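Local atomic coordinates of cellulosomal scaffoldin (Acetivibrio cellulolyticus, PDB entry 3ZUC), a protein that serves as a major scaffoldin subunit of the cellulosome, this chain being its family 3b carbohydrate-binding module, which binds crystalline cellulose. Residues A[22-27]-A[108-113]. Numbering follows the deposited sequence.
Sequences IYPKFR and GRFAKS
Ile-22 and Phe-110 face each other as an antiparallel hydrogen-bonded pair. Ile-22 N donates to Phe-110 O at 3.0 Å, and Phe-110 N returns a bond of 2.9 Å to Ile-22 O. Ile-22 O also receives a CA-H...O contact from Arg-109 CA. The two side chains run next to each other in the same direction. Ile-22 CB sits over one face of the Phe-110 ring, 3.8 Å from its centroid, a CH-pi contact. Phe-110 CG lies between its backbone N and carbonyl carbon (chi1 64°), which swings the ring back toward Ile-22. On the same side of the ring, Ile-22 CG2 packs on Phe-110 CE1 at 3.6 Å, and CD1, at the end of the CG1 branch, meets CZ and CE2. Phe-47 and Phe-73 of the facing sheet also meet the Phe-110 ring.

Tyr-23 turns to the other side of the sheet. Its ring carbon CD2 lies 3.6 Å from Arg-109 CG, so the aliphatic part of the arginine does the touching. The ring and guanidinium planes are 58° apart. The guanidinium leads away to a salt bridge with Asp-60.

Pro-24 has no N-H to offer Gly-108 O, and its CD packs against that oxygen instead, at 3.2 Å. Pro-24 O still accepts a nearly straight bond from Gly-108 N, with an angle of 171° at the hydrogen. On its other edge the segment pairs with strand 6-12, through Lys-25 with Phe-11 and Arg-27 with Glu-9, while Phe-26 goes on pairing with Val-106 of strand 102-112.

This is the antiparallel pairing of neighbouring strands 24-30 and 102-112 within one sheet of the CBM3 beta sandwich. Ile-22 and Phe-110 face the interior, and the Ile-22 side chain comes close to that of Asp-123, a ligand of the bound calcium.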
loop_
_atom_site.group_PDB
_atom_site.type_symbol
_atom_site.label_atom_id
_atom_site.label_comp_id
_atom_site.label_asym_id
_atom_site.label_seq_id
_atom_site.Cartn_x
_atom_site.Cartn_y
_atom_site.Cartn_z
ATOM N N ILE A 22 -10.893 1.938 4.268
ATOM C CA ILE A 22 -9.545 1.724 4.745
ATOM C C ILE A 22 -8.687 2.815 4.088
ATOM O O ILE A 22 -8.882 3.174 2.926
ATOM C CB ILE A 22 -9.080 0.278 4.465
ATOM C CG1 ILE A 22 -9.969 -0.678 5.285
ATOM C CG2 ILE A 22 -7.622 0.094 4.835
ATOM C CD1 ILE A 22 -9.764 -2.152 5.016
ATOM N N TYR A 23 -7.748 3.356 4.866
ATOM C CA TYR A 23 -7.051 4.613 4.536
ATOM C C TYR A 23 -5.524 4.450 4.555
ATOM O O TYR A 23 -4.825 5.037 5.382
ATOM C CB TYR A 23 -7.428 5.691 5.560
ATOM C CG TYR A 23 -8.890 6.058 5.680
ATOM C CD1 TYR A 23 -9.779 5.310 6.447
ATOM C CD2 TYR A 23 -9.375 7.219 5.104
ATOM C CE1 TYR A 23 -11.109 5.703 6.604
ATOM C CE2 TYR A 23 -10.679 7.604 5.243
ATOM C CZ TYR A 23 -11.554 6.850 6.001
ATOM O OH TYR A 23 -12.841 7.291 6.131
ATOM N N PRO A 24 -4.964 3.674 3.622
ATOM C CA PRO A 24 -3.526 3.464 3.638
ATOM C C PRO A 24 -2.741 4.702 3.230
ATOM O O PRO A 24 -3.078 5.350 2.243
ATOM C CB PRO A 24 -3.345 2.349 2.594
ATOM C CG PRO A 24 -4.492 2.548 1.652
ATOM C CD PRO A 24 -5.623 2.943 2.533
ATOM N N LYS A 25 -1.679 4.992 3.978
ATOM C CA LYS A 25 -0.737 6.046 3.641
ATOM C C LYS A 25 0.671 5.479 3.655
ATOM O O LYS A 25 1.128 4.991 4.688
ATOM C CB LYS A 25 -0.823 7.216 4.664
ATOM C CG LYS A 25 -2.084 7.983 4.548
ATOM C CD LYS A 25 -2.116 9.188 5.426
ATOM C CE LYS A 25 -1.055 10.215 5.098
ATOM N NZ LYS A 25 -1.512 11.604 5.494
ATOM N N PHE A 26 1.352 5.563 2.518
ATOM C CA PHE A 26 2.711 5.102 2.387
ATOM C C PHE A 26 3.654 6.279 2.178
ATOM O O PHE A 26 3.301 7.251 1.506
ATOM C CB PHE A 26 2.869 4.217 1.139
ATOM C CG PHE A 26 2.184 2.879 1.196
ATOM C CD1 PHE A 26 0.859 2.724 0.873
ATOM C CD2 PHE A 26 2.910 1.746 1.537
ATOM C CE1 PHE A 26 0.280 1.421 0.911
ATOM C CE2 PHE A 26 2.351 0.491 1.554
ATOM C CZ PHE A 26 1.062 0.341 1.254
ATOM N N ARG A 27 4.872 6.168 2.694
ATOM C CA ARG A 27 5.960 7.064 2.318
ATOM C C ARG A 27 7.090 6.200 1.805
ATOM O O ARG A 27 7.556 5.297 2.500
ATOM C CB ARG A 27 6.423 7.948 3.480
ATOM C CG ARG A 27 7.546 8.910 3.056
ATOM C CD ARG A 27 7.689 10.082 3.994
ATOM N NE ARG A 27 8.132 9.653 5.305
ATOM C CZ ARG A 27 8.107 10.431 6.376
ATOM N NH1 ARG A 27 7.636 11.670 6.288
ATOM N NH2 ARG A 27 8.545 9.959 7.525
ATOM N N GLY A 108 -4.130 7.030 -0.088
ATOM C CA GLY A 108 -5.303 6.442 -0.732
ATOM C C GLY A 108 -6.414 6.005 0.221
ATOM O O GLY A 108 -6.205 5.929 1.430
ATOM N N ARG A 109 -7.622 5.769 -0.320
ATOM C CA ARG A 109 -8.700 5.101 0.419
ATOM C C ARG A 109 -9.165 3.933 -0.438
ATOM O O ARG A 109 -8.995 3.931 -1.657
ATOM C CB ARG A 109 -9.937 6.032 0.704
ATOM C CG ARG A 109 -9.622 7.305 1.490
ATOM C CD ARG A 109 -10.750 8.320 1.310
ATOM N NE ARG A 109 -10.773 8.772 -0.069
ATOM C CZ ARG A 109 -11.710 8.531 -0.976
ATOM N NH1 ARG A 109 -12.844 7.888 -0.676
ATOM N NH2 ARG A 109 -11.483 8.950 -2.213
ATOM N N PHE A 110 -9.821 2.965 0.195
ATOM C CA PHE A 110 -10.637 2.007 -0.525
ATOM C C PHE A 110 -11.880 1.652 0.258
ATOM O O PHE A 110 -11.943 1.787 1.481
ATOM C CB PHE A 110 -9.846 0.784 -0.993
ATOM C CG PHE A 110 -9.244 -0.125 0.070
ATOM C CD1 PHE A 110 -7.944 0.068 0.521
ATOM C CD2 PHE A 110 -9.941 -1.245 0.511
ATOM C CE1 PHE A 110 -7.351 -0.836 1.383
ATOM C CE2 PHE A 110 -9.340 -2.152 1.384
ATOM C CZ PHE A 110 -8.051 -1.950 1.804
ATOM N N ALA A 111 -12.897 1.229 -0.493
ATOM C CA ALA A 111 -14.216 0.938 0.045
ATOM C C ALA A 111 -14.913 -0.081 -0.842
ATOM O O ALA A 111 -14.536 -0.303 -1.993
ATOM C CB ALA A 111 -15.063 2.203 0.141
ATOM N N LYS A 112 -15.981 -0.654 -0.301
ATOM C CA LYS A 112 -16.840 -1.590 -1.011
ATOM C C LYS A 112 -17.909 -0.841 -1.805
ATOM O O LYS A 112 -18.310 0.271 -1.461
ATOM C CB LYS A 112 -17.525 -2.512 0.000
ATOM C CG LYS A 112 -16.535 -3.311 0.814
ATOM C CD LYS A 112 -17.235 -4.191 1.847
ATOM C CE LYS A 112 -16.217 -4.807 2.762
ATOM N NZ LYS A 112 -16.820 -5.759 3.733
ATOM N N SER A 113 -18.414 -1.491 -2.847
ATOM C CA SER A 113 -19.371 -0.848 -3.748
ATOM C C SER A 113 -20.651 -0.415 -3.059
ATOM O O SER A 113 -21.286 0.541 -3.509
ATOM C CB SER A 113 -19.697 -1.787 -4.890
ATOM O OG SER A 113 -20.255 -2.973 -4.356
#